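Side-chain contacts in periplasmic binding protein (Pseudomonas aeruginosa, PDB 2R79), which binds heme in the periplasm, probably handing it on for transport into the cell as part of heme uptake: residues S32-A37 with V234-L239; S13-A18 with S99-L104; K24-D29 with L56-D61; E95-N100 with L119-R124. All coordinates share one frame; numbering follows the deposited sequence.

Contact 1: S32-A37 with V234-L239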
loop_
_atom_site.group_PDB
_atom_site.type_symbol
_atom_site.label_atom_id
_atom_site.label_comp_id
_atom_site.label_asym_id
_atom_site.label_seq_id
_atom_site.Cartn_x
_atom_site.Cartn_y
_atom_site.Cartn_z
ATOM N N SER A 32 -19.755 -3.418 -16.004
ATOM C CA SER A 32 -19.771 -2.016 -15.597
ATOM C C SER A 32 -18.923 -1.848 -14.346
ATOM O O SER A 32 -19.406 -2.004 -13.227
ATOM C CB SER A 32 -21.206 -1.568 -15.337
ATOM O OG SER A 32 -21.982 -1.683 -16.518
ATOM N N GLN A 33 -17.652 -1.518 -14.548
ATOM C CA GLN A 33 -16.707 -1.368 -13.457
ATOM C C GLN A 33 -16.108 0.024 -13.347
ATOM O O GLN A 33 -15.163 0.245 -12.583
ATOM C CB GLN A 33 -15.590 -2.393 -13.638
ATOM C CG GLN A 33 -16.065 -3.838 -13.539
ATOM C CD GLN A 33 -15.073 -4.821 -14.128
ATOM O OE1 GLN A 33 -13.860 -4.642 -14.018
ATOM N NE2 GLN A 33 -15.586 -5.878 -14.750
ATOM N N HIS A 34 -16.651 0.963 -14.110
ATOM C CA HIS A 34 -16.151 2.327 -14.092
ATOM C C HIS A 34 -17.292 3.315 -14.192
ATOM O O HIS A 34 -18.138 3.202 -15.069
ATOM C CB HIS A 34 -15.168 2.552 -15.245
ATOM C CG HIS A 34 -13.974 1.653 -15.195
ATOM N ND1 HIS A 34 -14.006 0.350 -15.642
ATOM C CD2 HIS A 34 -12.739 1.841 -14.670
ATOM C CE1 HIS A 34 -12.844 -0.227 -15.393
ATOM N NE2 HIS A 34 -12.057 0.656 -14.801
ATOM N N PRO A 35 -17.339 4.292 -13.277
ATOM C CA PRO A 35 -16.354 4.437 -12.205
ATOM C C PRO A 35 -16.406 3.316 -11.169
ATOM O O PRO A 35 -17.355 2.535 -11.110
ATOM C CB PRO A 35 -16.691 5.806 -11.609
ATOM C CG PRO A 35 -18.167 5.907 -11.831
ATOM C CD PRO A 35 -18.297 5.410 -13.253
ATOM N N GLN A 36 -15.360 3.253 -10.358
ATOM C CA GLN A 36 -15.210 2.258 -9.311
ATOM C C GLN A 36 -16.476 2.044 -8.460
ATOM O O GLN A 36 -16.809 0.911 -8.109
ATOM C CB GLN A 36 -14.034 2.679 -8.434
ATOM C CG GLN A 36 -13.580 1.680 -7.405
ATOM C CD GLN A 36 -12.446 2.235 -6.562
ATOM O OE1 GLN A 36 -11.360 2.524 -7.075
ATOM N NE2 GLN A 36 -12.695 2.401 -5.265
ATOM N N ALA A 37 -17.185 3.126 -8.147
ATOM C CA ALA A 37 -18.397 3.043 -7.333
ATOM C C ALA A 37 -19.475 2.121 -7.898
ATOM O O ALA A 37 -20.253 1.533 -7.147
ATOM C CB ALA A 37 -18.972 4.437 -7.117
ATOM N N VAL A 234 -1.165 -4.985 -22.472
ATOM C CA VAL A 234 -2.396 -5.440 -21.847
ATOM C C VAL A 234 -3.372 -4.294 -21.724
ATOM O O VAL A 234 -3.083 -3.276 -21.098
ATOM C CB VAL A 234 -2.111 -6.056 -20.470
ATOM C CG1 VAL A 234 -3.399 -6.587 -19.852
ATOM C CG2 VAL A 234 -1.101 -7.188 -20.634
ATOM N N LEU A 235 -4.533 -4.467 -22.342
ATOM C CA LEU A 235 -5.563 -3.444 -22.343
ATOM C C LEU A 235 -6.747 -3.818 -21.461
ATOM O O LEU A 235 -7.125 -4.989 -21.368
ATOM C CB LEU A 235 -6.073 -3.215 -23.771
ATOM C CG LEU A 235 -6.994 -2.011 -23.970
ATOM C CD1 LEU A 235 -6.164 -0.739 -23.903
ATOM C CD2 LEU A 235 -7.700 -2.102 -25.306
ATOM N N ASP A 236 -7.327 -2.804 -20.826
ATOM C CA ASP A 236 -8.493 -2.982 -19.975
ATOM C C ASP A 236 -9.626 -3.482 -20.871
ATOM O O ASP A 236 -10.102 -2.759 -21.739
ATOM C CB ASP A 236 -8.873 -1.641 -19.347
ATOM C CG ASP A 236 -10.076 -1.738 -18.434
ATOM O OD1 ASP A 236 -10.668 -2.838 -18.323
ATOM O OD2 ASP A 236 -10.428 -0.700 -17.828
ATOM N N PRO A 237 -10.072 -4.725 -20.668
ATOM C CA PRO A 237 -11.153 -5.288 -21.490
ATOM C C PRO A 237 -12.480 -4.523 -21.494
ATOM O O PRO A 237 -13.198 -4.551 -22.499
ATOM C CB PRO A 237 -11.302 -6.711 -20.945
ATOM C CG PRO A 237 -10.906 -6.558 -19.503
ATOM C CD PRO A 237 -9.688 -5.653 -19.590
ATOM N N THR A 238 -12.806 -3.846 -20.388
ATOM C CA THR A 238 -14.063 -3.099 -20.307
ATOM C C THR A 238 -14.103 -1.956 -21.326
ATOM O O THR A 238 -15.173 -1.435 -21.655
ATOM C CB THR A 238 -14.314 -2.539 -18.877
ATOM O OG1 THR A 238 -13.213 -1.717 -18.468
ATOM C CG2 THR A 238 -14.465 -3.678 -17.887
ATOM N N LEU A 239 -12.939 -1.578 -21.842
ATOM C CA LEU A 239 -12.878 -0.520 -22.841
ATOM C C LEU A 239 -13.534 -0.953 -24.154
ATOM O O LEU A 239 -13.815 -0.116 -25.009
ATOM C CB LEU A 239 -11.420 -0.129 -23.116
ATOM C CG LEU A 239 -10.760 0.770 -22.072
ATOM C CD1 LEU A 239 -9.298 1.021 -22.439
ATOM C CD2 LEU A 239 -11.536 2.088 -21.992
#
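His34 and Gln33 meet Asp236 and Thr238 where two irregular pieces of chain face each other: 32-35 is a loop with a cis peptide before Pro35 that passes into a 3-10 segment at Gln36, and 234-239 leaves strand 232-235 and winds into a 3-10 turn. No backbone or side-chain hydrogen bond crosses between them, so side-chain tips carry the contact. The His34 imidazole meets the 234-239 polar groups obliquely, CE1 lying 3.4 Å from Thr238 OG1 and 3.5 Å from Asp236 OD2, with ring and carboxylate planes 56° apart. These are van der Waals approaches. Beside the ring, the Gln33 amide packs on a methyl, CD to Thr238 CG2 4.0 Å, the two side chains crossing at about a right angle; NE2 is held by Thr30 O.

The receiving surface is fixed from within. Asp236 OD1 accepts from Thr238 N at 3.1 Å, an Asx turn, and from Thr238 OG1 at 2.8 Å, both donors standing over the same face of the carboxylate. Thr238 can make the second bond because chi1 of 57° sets OG1 between its own N and carbonyl carbon. Arg247 grips both Asp236 OD2 and Thr238 OG1.

Heme touches Pro237 and Thr238. His34 also packs on Glu14 of helix 10-18, while the backbone of Leu235 is hydrogen-bonded to that of Ile200 of strand 197-202, so the contact bridges the two lobes beside the heme cleft.

Contact 2: S13-A18 with S99-L104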
loop_
_atom_site.group_PDB
_atom_site.type_symbol
_atom_site.label_atom_id
_atom_site.label_comp_id
_atom_site.label_asym_id
_atom_site.label_seq_id
_atom_site.Cartn_x
_atom_site.Cartn_y
_atom_site.Cartn_z
ATOM N N SER A 13 -22.942 2.469 -19.149
ATOM C CA SER A 13 -22.948 2.885 -17.752
ATOM C C SER A 13 -22.028 4.077 -17.524
ATOM O O SER A 13 -22.374 5.005 -16.792
ATOM C CB SER A 13 -22.516 1.726 -16.850
ATOM O OG SER A 13 -23.436 0.658 -16.927
ATOM N N GLU A 14 -20.850 4.041 -18.139
ATOM C CA GLU A 14 -19.907 5.140 -17.991
ATOM C C GLU A 14 -20.528 6.424 -18.515
ATOM O O GLU A 14 -20.353 7.487 -17.925
ATOM C CB GLU A 14 -18.616 4.873 -18.764
ATOM C CG GLU A 14 -17.806 3.705 -18.276
ATOM C CD GLU A 14 -16.426 3.672 -18.905
ATOM O OE1 GLU A 14 -15.632 4.600 -18.637
ATOM O OE2 GLU A 14 -16.138 2.726 -19.671
ATOM N N TRP A 15 -21.243 6.322 -19.633
ATOM C CA TRP A 15 -21.876 7.494 -20.227
ATOM C C TRP A 15 -22.953 8.076 -19.328
ATOM O O TRP A 15 -23.017 9.287 -19.159
ATOM C CB TRP A 15 -22.450 7.163 -21.606
ATOM C CG TRP A 15 -21.422 7.254 -22.679
ATOM C CD1 TRP A 15 -21.074 6.277 -23.569
ATOM C CD2 TRP A 15 -20.579 8.377 -22.966
ATOM N NE1 TRP A 15 -20.065 6.722 -24.389
ATOM C CE2 TRP A 15 -19.742 8.006 -24.043
ATOM C CE3 TRP A 15 -20.449 9.661 -22.417
ATOM C CZ2 TRP A 15 -18.787 8.874 -24.586
ATOM C CZ3 TRP A 15 -19.500 10.526 -22.955
ATOM C CH2 TRP A 15 -18.681 10.126 -24.030
ATOM N N VAL A 16 -23.789 7.218 -18.750
ATOM C CA VAL A 16 -24.837 7.682 -17.850
ATOM C C VAL A 16 -24.186 8.486 -16.728
ATOM O O VAL A 16 -24.623 9.593 -16.404
ATOM C CB VAL A 16 -25.626 6.499 -17.238
ATOM C CG1 VAL A 16 -26.527 6.994 -16.118
ATOM C CG2 VAL A 16 -26.468 5.822 -18.314
ATOM N N VAL A 17 -23.133 7.932 -16.139
ATOM C CA VAL A 17 -22.430 8.625 -15.071
ATOM C C VAL A 17 -21.831 9.932 -15.592
ATOM O O VAL A 17 -21.975 10.987 -14.971
ATOM C CB VAL A 17 -21.298 7.755 -14.487
ATOM C CG1 VAL A 17 -20.420 8.590 -13.574
ATOM C CG2 VAL A 17 -21.886 6.589 -13.704
ATOM N N ALA A 18 -21.160 9.854 -16.737
ATOM C CA ALA A 18 -20.528 11.019 -17.346
ATOM C C ALA A 18 -21.508 12.163 -17.569
ATOM O O ALA A 18 -21.148 13.326 -17.416
ATOM C CB ALA A 18 -19.881 10.626 -18.672
ATOM N N SER A 99 -25.557 8.920 -31.586
ATOM C CA SER A 99 -26.961 8.550 -31.499
ATOM C C SER A 99 -27.276 8.064 -30.089
ATOM O O SER A 99 -28.359 8.312 -29.563
ATOM C CB SER A 99 -27.283 7.455 -32.510
ATOM O OG SER A 99 -28.574 6.928 -32.271
ATOM N N ASN A 100 -26.332 7.358 -29.477
ATOM C CA ASN A 100 -26.538 6.876 -28.120
ATOM C C ASN A 100 -26.578 8.071 -27.166
ATOM O O ASN A 100 -27.433 8.152 -26.288
ATOM C CB ASN A 100 -25.413 5.925 -27.702
ATOM C CG ASN A 100 -25.505 4.569 -28.372
ATOM O OD1 ASN A 100 -26.551 4.188 -28.899
ATOM N ND2 ASN A 100 -24.409 3.820 -28.335
ATOM N N LEU A 101 -25.652 9.006 -27.346
ATOM C CA LEU A 101 -25.610 10.179 -26.487
ATOM C C LEU A 101 -26.888 10.998 -26.610
ATOM O O LEU A 101 -27.389 11.528 -25.622
ATOM C CB LEU A 101 -24.400 11.046 -26.820
ATOM C CG LEU A 101 -23.035 10.451 -26.479
ATOM C CD1 LEU A 101 -21.958 11.471 -26.795
ATOM C CD2 LEU A 101 -22.980 10.068 -25.017
ATOM N N LYS A 102 -27.406 11.097 -27.828
ATOM C CA LYS A 102 -28.634 11.835 -28.085
ATOM C C LYS A 102 -29.759 11.275 -27.222
ATOM O O LYS A 102 -30.461 12.021 -26.543
ATOM C CB LYS A 102 -29.008 11.719 -29.565
ATOM C CG LYS A 102 -30.374 12.286 -29.925
ATOM C CD LYS A 102 -30.439 13.789 -29.702
ATOM C CE LYS A 102 -31.805 14.345 -30.095
ATOM N NZ LYS A 102 -31.896 15.816 -29.871
ATOM N N LYS A 103 -29.923 9.958 -27.247
ATOM C CA LYS A 103 -30.971 9.313 -26.465
ATOM C C LYS A 103 -30.745 9.443 -24.960
ATOM O O LYS A 103 -31.644 9.861 -24.232
ATOM C CB LYS A 103 -31.077 7.837 -26.840
ATOM C CG LYS A 103 -31.430 7.599 -28.291
ATOM C CD LYS A 103 -31.580 6.114 -28.592
ATOM C CE LYS A 103 -31.933 5.899 -30.055
ATOM N NZ LYS A 103 -32.210 4.468 -30.357
ATOM N N LEU A 104 -29.550 9.082 -24.496
ATOM C CA LEU A 104 -29.239 9.169 -23.073
ATOM C C LEU A 104 -29.497 10.578 -22.574
ATOM O O LEU A 104 -30.067 10.773 -21.502
ATOM C CB LEU A 104 -27.782 8.792 -22.812
ATOM C CG LEU A 104 -27.400 7.338 -23.089
ATOM C CD1 LEU A 104 -25.930 7.130 -22.754
ATOM C CD2 LEU A 104 -28.276 6.406 -22.262
#
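Trp15, Leu101 and Leu104 all turn CG anti to their own carbonyl carbon and beside the backbone N, the first with chi1 at -84°. In Trp15 this turns the indole toward helix 94-108, with one face to Leu101; in the two leucines it turns the branched ends to the other helix, Leu101 presenting CD2 and Leu104 CD1.

One of those methyls sits on the indole. Leu101 CD2 lies 3.5 Å above the ring plane, 3.8 Å from the centroid of the six-membered ring and 20° off its normal, a CH-pi contact over the face. It is displaced toward the rim, and the atom beneath it most closely is Trp15 CD2, at 3.6 Å. Leu104 meets the root of the tryptophan, on the same side of the indole plane: its CD1 packs on Trp15 CB at 3.7 Å. The next residue, Val16, is a looser neighbour: CG2 to Leu104 CD2 4.4 Å. Every touching residue is buried, and no hydrogen bond crosses the interface. The indole's one polar atom is satisfied elsewhere, Trp15 NE1 being bonded to Leu244 O, which should restrain the rotation of the ring, while Ala117 of helix 111-135 also packs on it.

The short helical axes approach to 10.8 Å at a crossing angle of -50°, a wide spacing consistent with bulky side chains filling the interface. Val16 also rests on Leu25, so helix 10-18 lies between helix 94-108 and strand 25-28 of the parallel sheet, consistent with the layered alpha/beta lobe of a periplasmic binding protein.

Contact 3: K24-D29 with L56-D61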
loop_
_atom_site.group_PDB
_atom_site.type_symbol
_atom_site.label_atom_id
_atom_site.label_comp_id
_atom_site.label_asym_id
_atom_site.label_seq_id
_atom_site.Cartn_x
_atom_site.Cartn_y
_atom_site.Cartn_z
ATOM N N LYS A 24 -29.147 7.947 -10.565
ATOM C CA LYS A 24 -30.327 7.292 -11.100
ATOM C C LYS A 24 -30.084 5.819 -11.403
ATOM O O LYS A 24 -31.024 5.083 -11.685
ATOM C CB LYS A 24 -30.821 8.023 -12.348
ATOM C CG LYS A 24 -31.398 9.387 -12.024
ATOM C CD LYS A 24 -31.964 10.077 -13.243
ATOM C CE LYS A 24 -32.633 11.384 -12.845
ATOM N NZ LYS A 24 -33.006 12.189 -14.038
ATOM N N LEU A 25 -28.824 5.394 -11.333
ATOM C CA LEU A 25 -28.462 4.000 -11.580
ATOM C C LEU A 25 -28.696 3.166 -10.322
ATOM O O LEU A 25 -28.078 3.419 -9.295
ATOM C CB LEU A 25 -26.984 3.890 -11.981
ATOM C CG LEU A 25 -26.583 4.269 -13.410
ATOM C CD1 LEU A 25 -25.063 4.226 -13.558
ATOM C CD2 LEU A 25 -27.245 3.309 -14.388
ATOM N N VAL A 26 -29.582 2.177 -10.396
ATOM C CA VAL A 26 -29.844 1.331 -9.236
ATOM C C VAL A 26 -29.237 -0.060 -9.387
ATOM O O VAL A 26 -29.213 -0.840 -8.436
ATOM C CB VAL A 26 -31.371 1.189 -8.945
ATOM C CG1 VAL A 26 -31.966 2.551 -8.620
ATOM C CG2 VAL A 26 -32.083 0.551 -10.126
ATOM N N GLY A 27 -28.741 -0.366 -10.580
ATOM C CA GLY A 27 -28.136 -1.663 -10.814
ATOM C C GLY A 27 -27.397 -1.724 -12.137
ATOM O O GLY A 27 -27.762 -1.036 -13.091
ATOM N N VAL A 28 -26.352 -2.543 -12.197
ATOM C CA VAL A 28 -25.567 -2.687 -13.416
ATOM C C VAL A 28 -25.070 -4.120 -13.615
ATOM O O VAL A 28 -25.055 -4.924 -12.679
ATOM C CB VAL A 28 -24.349 -1.746 -13.407
ATOM C CG1 VAL A 28 -24.807 -0.313 -13.223
ATOM C CG2 VAL A 28 -23.392 -2.147 -12.302
ATOM N N ASP A 29 -24.669 -4.433 -14.842
ATOM C CA ASP A 29 -24.167 -5.761 -15.154
ATOM C C ASP A 29 -22.697 -5.809 -14.748
ATOM O O ASP A 29 -22.090 -4.777 -14.455
ATOM C CB ASP A 29 -24.311 -6.056 -16.650
ATOM C CG ASP A 29 -23.263 -5.347 -17.484
ATOM O OD1 ASP A 29 -23.286 -4.096 -17.530
ATOM O OD2 ASP A 29 -22.412 -6.044 -18.084
ATOM N N LEU A 56 -35.925 -7.205 -12.015
ATOM C CA LEU A 56 -37.256 -6.933 -11.485
ATOM C C LEU A 56 -37.204 -6.534 -10.017
ATOM O O LEU A 56 -37.963 -5.670 -9.573
ATOM C CB LEU A 56 -38.148 -8.167 -11.655
ATOM C CG LEU A 56 -38.463 -8.508 -13.113
ATOM C CD1 LEU A 56 -39.189 -9.836 -13.206
ATOM C CD2 LEU A 56 -39.293 -7.379 -13.713
ATOM N N ALA A 57 -36.296 -7.164 -9.276
ATOM C CA ALA A 57 -36.121 -6.907 -7.849
ATOM C C ALA A 57 -35.741 -5.465 -7.551
ATOM O O ALA A 57 -35.916 -4.986 -6.432
ATOM C CB ALA A 57 -35.065 -7.838 -7.292
ATOM N N LEU A 58 -35.216 -4.778 -8.559
ATOM C CA LEU A 58 -34.790 -3.395 -8.409
ATOM C C LEU A 58 -35.870 -2.390 -8.803
ATOM O O LEU A 58 -35.653 -1.187 -8.722
ATOM C CB LEU A 58 -33.527 -3.151 -9.241
ATOM C CG LEU A 58 -32.290 -3.952 -8.826
ATOM C CD1 LEU A 58 -31.169 -3.731 -9.826
ATOM C CD2 LEU A 58 -31.855 -3.533 -7.434
ATOM N N ARG A 59 -37.029 -2.878 -9.232
ATOM C CA ARG A 59 -38.120 -1.984 -9.620
ATOM C C ARG A 59 -37.594 -0.895 -10.563
ATOM O O ARG A 59 -37.736 0.296 -10.292
ATOM C CB ARG A 59 -38.723 -1.329 -8.371
ATOM C CG ARG A 59 -39.045 -2.304 -7.246
ATOM C CD ARG A 59 -39.739 -1.611 -6.072
ATOM N NE ARG A 59 -38.932 -0.560 -5.448
ATOM C CZ ARG A 59 -37.777 -0.764 -4.815
ATOM N NH1 ARG A 59 -37.273 -1.989 -4.717
ATOM N NH2 ARG A 59 -37.130 0.256 -4.267
ATOM N N PRO A 60 -36.980 -1.296 -11.687
ATOM C CA PRO A 60 -36.436 -0.339 -12.654
ATOM C C PRO A 60 -37.473 0.345 -13.538
ATOM O O PRO A 60 -38.452 -0.275 -13.967
ATOM C CB PRO A 60 -35.488 -1.199 -13.475
ATOM C CG PRO A 60 -36.239 -2.490 -13.553
ATOM C CD PRO A 60 -36.709 -2.680 -12.121
ATOM N N ASP A 61 -37.255 1.628 -13.806
ATOM C CA ASP A 61 -38.143 2.375 -14.679
ATOM C C ASP A 61 -37.649 2.158 -16.103
ATOM O O ASP A 61 -38.412 2.265 -17.063
ATOM C CB ASP A 61 -38.105 3.865 -14.348
ATOM C CG ASP A 61 -38.839 4.197 -13.068
ATOM O OD1 ASP A 61 -40.036 3.848 -12.970
ATOM O OD2 ASP A 61 -38.229 4.811 -12.167
#
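Strand 25-28, an outermost strand of the N-terminal parallel sheet, brings Val26 and Gly27 against Leu58, which lies in the type I turn Leu56-Arg59 at the end of helix 52-56 that leads toward strand 62-65. Val26 and Leu58 are the nearest backbone pair, their CA atoms 6.9 Å apart, and the two side chains run antiparallel, one alongside the other. Val26 CG2 meets Leu58 CB at 4.1 Å; chi1 of -62° places that methyl between the valine's N and carbonyl carbon. The end of the leucine reaches beyond it onto the strand backbone, with Leu58 CD1 3.8 Å from Val26 O and also 3.8 Å from Gly27 CA. Because Gly27 has no CB, the methyl can lie directly on the main chain. No hydrogen bond crosses here.

The turn is closed by Arg59 N to Leu56 O, 3.0 Å, and Arg59 then takes a positive phi of 48° as the chain departs from helical geometry. Val6 of strand 5-7, which lies between 25-28 and 62-65 in the sheet, touches Val26, Leu58 and Pro60 alike. Leu25 and Val28 pack on helix 10-18 instead. A parallel sheet covered on both faces is consistent with the Rossmann-like alpha/beta lobe of this family.

Contact 4: E95-N100 with L119-R124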
loop_
_atom_site.group_PDB
_atom_site.type_symbol
_atom_site.label_atom_id
_atom_site.label_comp_id
_atom_site.label_asym_id
_atom_site.label_seq_id
_atom_site.Cartn_x
_atom_site.Cartn_y
_atom_site.Cartn_z
ATOM N N GLU A 95 -21.075 7.699 -35.439
ATOM C CA GLU A 95 -22.485 7.882 -35.741
ATOM C C GLU A 95 -23.312 7.200 -34.661
ATOM O O GLU A 95 -24.312 7.745 -34.200
ATOM C CB GLU A 95 -22.838 7.294 -37.107
ATOM C CG GLU A 95 -24.336 7.266 -37.372
ATOM C CD GLU A 95 -24.686 6.757 -38.759
ATOM O OE1 GLU A 95 -24.217 5.656 -39.129
ATOM O OE2 GLU A 95 -25.438 7.457 -39.475
ATOM N N ALA A 96 -22.889 6.006 -34.260
ATOM C CA ALA A 96 -23.590 5.256 -33.226
ATOM C C ALA A 96 -23.453 5.966 -31.885
ATOM O O ALA A 96 -24.429 6.118 -31.145
ATOM C CB ALA A 96 -23.028 3.854 -33.128
ATOM N N LEU A 97 -22.237 6.402 -31.570
ATOM C CA LEU A 97 -22.005 7.094 -30.311
ATOM C C LEU A 97 -22.913 8.310 -30.221
ATOM O O LEU A 97 -23.668 8.459 -29.262
ATOM C CB LEU A 97 -20.547 7.530 -30.194
ATOM C CG LEU A 97 -20.210 8.363 -28.956
ATOM C CD1 LEU A 97 -20.736 7.689 -27.693
ATOM C CD2 LEU A 97 -18.713 8.545 -28.884
ATOM N N GLU A 98 -22.843 9.167 -31.236
ATOM C CA GLU A 98 -23.645 10.383 -31.289
ATOM C C GLU A 98 -25.137 10.108 -31.176
ATOM O O GLU A 98 -25.895 10.953 -30.718
ATOM C CB GLU A 98 -23.338 11.142 -32.580
ATOM C CG GLU A 98 -21.937 11.729 -32.596
ATOM C CD GLU A 98 -21.488 12.171 -33.978
ATOM O OE1 GLU A 98 -22.276 12.843 -34.677
ATOM O OE2 GLU A 98 -20.339 11.857 -34.360
ATOM N N SER A 99 -25.557 8.920 -31.586
ATOM C CA SER A 99 -26.961 8.550 -31.499
ATOM C C SER A 99 -27.276 8.064 -30.089
ATOM O O SER A 99 -28.359 8.312 -29.563
ATOM C CB SER A 99 -27.283 7.455 -32.510
ATOM O OG SER A 99 -28.574 6.928 -32.271
ATOM N N ASN A 100 -26.332 7.358 -29.477
ATOM C CA ASN A 100 -26.538 6.876 -28.120
ATOM C C ASN A 100 -26.578 8.071 -27.166
ATOM O O ASN A 100 -27.433 8.152 -26.288
ATOM C CB ASN A 100 -25.413 5.925 -27.702
ATOM C CG ASN A 100 -25.505 4.569 -28.372
ATOM O OD1 ASN A 100 -26.551 4.188 -28.899
ATOM N ND2 ASN A 100 -24.409 3.820 -28.335
ATOM N N LEU A 119 -19.217 16.754 -28.480
ATOM C CA LEU A 119 -18.266 17.744 -28.950
ATOM C C LEU A 119 -16.869 17.521 -28.372
ATOM O O LEU A 119 -15.883 17.530 -29.109
ATOM C CB LEU A 119 -18.785 19.146 -28.608
ATOM C CG LEU A 119 -18.000 20.376 -29.049
ATOM C CD1 LEU A 119 -17.726 20.327 -30.549
ATOM C CD2 LEU A 119 -18.815 21.619 -28.695
ATOM N N ASP A 120 -16.775 17.316 -27.063
ATOM C CA ASP A 120 -15.468 17.090 -26.449
ATOM C C ASP A 120 -14.825 15.812 -26.979
ATOM O O ASP A 120 -13.614 15.749 -27.174
ATOM C CB ASP A 120 -15.582 16.980 -24.924
ATOM C CG ASP A 120 -16.039 18.267 -24.275
ATOM O OD1 ASP A 120 -15.567 19.345 -24.697
ATOM O OD2 ASP A 120 -16.859 18.205 -23.332
ATOM N N TYR A 121 -15.645 14.794 -27.203
ATOM C CA TYR A 121 -15.147 13.516 -27.680
ATOM C C TYR A 121 -14.488 13.656 -29.052
ATOM O O TYR A 121 -13.343 13.254 -29.240
ATOM C CB TYR A 121 -16.294 12.512 -27.761
ATOM C CG TYR A 121 -15.864 11.064 -27.682
ATOM C CD1 TYR A 121 -15.566 10.477 -26.455
ATOM C CD2 TYR A 121 -15.811 10.265 -28.829
ATOM C CE1 TYR A 121 -15.237 9.128 -26.363
ATOM C CE2 TYR A 121 -15.481 8.913 -28.751
ATOM C CZ TYR A 121 -15.200 8.352 -27.511
ATOM O OH TYR A 121 -14.919 7.013 -27.406
ATOM N N ARG A 122 -15.212 14.240 -30.004
ATOM C CA ARG A 122 -14.686 14.410 -31.351
ATOM C C ARG A 122 -13.447 15.298 -31.357
ATOM O O ARG A 122 -12.534 15.091 -32.149
ATOM C CB ARG A 122 -15.773 14.971 -32.272
ATOM C CG ARG A 122 -17.061 14.145 -32.230
ATOM C CD ARG A 122 -17.926 14.320 -33.469
ATOM N NE ARG A 122 -17.970 15.707 -33.908
ATOM C CZ ARG A 122 -18.841 16.188 -34.790
ATOM N NH1 ARG A 122 -19.754 15.394 -35.327
ATOM N NH2 ARG A 122 -18.790 17.466 -35.145
ATOM N N GLN A 123 -13.408 16.267 -30.451
ATOM C CA GLN A 123 -12.273 17.170 -30.349
ATOM C C GLN A 123 -11.053 16.369 -29.904
ATOM O O GLN A 123 -9.943 16.573 -30.403
ATOM C CB GLN A 123 -12.572 18.266 -29.323
ATOM C CG GLN A 123 -11.560 19.406 -29.294
ATOM C CD GLN A 123 -11.745 20.375 -30.453
ATOM O OE1 GLN A 123 -12.841 20.912 -30.662
ATOM N NE2 GLN A 123 -10.671 20.606 -31.210
ATOM N N ARG A 124 -11.268 15.471 -28.944
ATOM C CA ARG A 124 -10.205 14.620 -28.440
ATOM C C ARG A 124 -9.670 13.772 -29.596
ATOM O O ARG A 124 -8.461 13.638 -29.770
ATOM C CB ARG A 124 -10.735 13.693 -27.337
ATOM C CG ARG A 124 -11.018 14.361 -25.992
ATOM C CD ARG A 124 -9.759 14.966 -25.388
ATOM N NE ARG A 124 -8.785 13.964 -24.950
ATOM C CZ ARG A 124 -8.931 13.186 -23.878
ATOM N NH1 ARG A 124 -10.016 13.283 -23.117
ATOM N NH2 ARG A 124 -7.983 12.314 -23.556
HETATM O O HOH W 1 -19.372 13.009 -36.496
#
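Leu97 and Glu98 of helix 94-108 face Tyr121 and Arg122 of helix 111-135, with the closest CA atoms, those of Glu98 and Leu119, 9.4 Å apart. The two helices follow one another with a very short link, and the second is the long connecting helix between the lobes that distinguishes this class of periplasmic binding protein.

In the apolar half, Leu97 places CG opposite its backbone N (chi1 176°) and projects CD2 over one face of the Tyr121 ring. That methyl is 3.6 Å from the centroid and 28° off the normal, a CH-pi contact displaced to the rim above Tyr121 CE2, its closest atom at 3.3 Å. Tyr121 OH is bonded to Gly245 O, so the ring is held at its far end, and Leu248 and Pro249 of helix 248-259 also pack on it.

Outward, the Glu98 carboxylate meets the Arg122 guanidinium with their planes 75° apart. The salt bridge is long, Glu98 OE1 to Arg122 NH1 3.6 Å, and the approach of OE1 is oblique, while OE2 lies at the guanidinium edge, in its plane. Arg122 bends at chi3, and its CD comes 3.6 Å from Glu98 OE2. Glu118 forms a weak, long ion pair with Arg122 NH1 and places a like charge near Glu98 OE1. A water completes the link, donating to Glu98 OE2 at 2.6 Å and weakly accepting from Arg122 NH1 at 2.7 Å.

Overall arrangement
From the N terminus, 13-18, 24-29 and 32-37 open contacts 2, 3 and 1 in turn. Contact 3 closes first, at 56-61, well within the span of contact 2, which closes at 99-104. Contact 4 opens on 95-100, sharing Ser99 and Asn100 with contact 2, and closes at 119-124. Contact 1 closes last, at 234-239; it crosses contacts 2 and 3 and encloses contact 4. Contacts 2 and 3 bind helices and sheet of the N-terminal lobe, contact 4 adds the long connecting helix, and contact 1 reaches the C-terminal lobe. Contacts 2 and 4 abut where Trp15 meets Leu97 and Tyr121, contacts 1 and 2 where Ser13 meets Ser32.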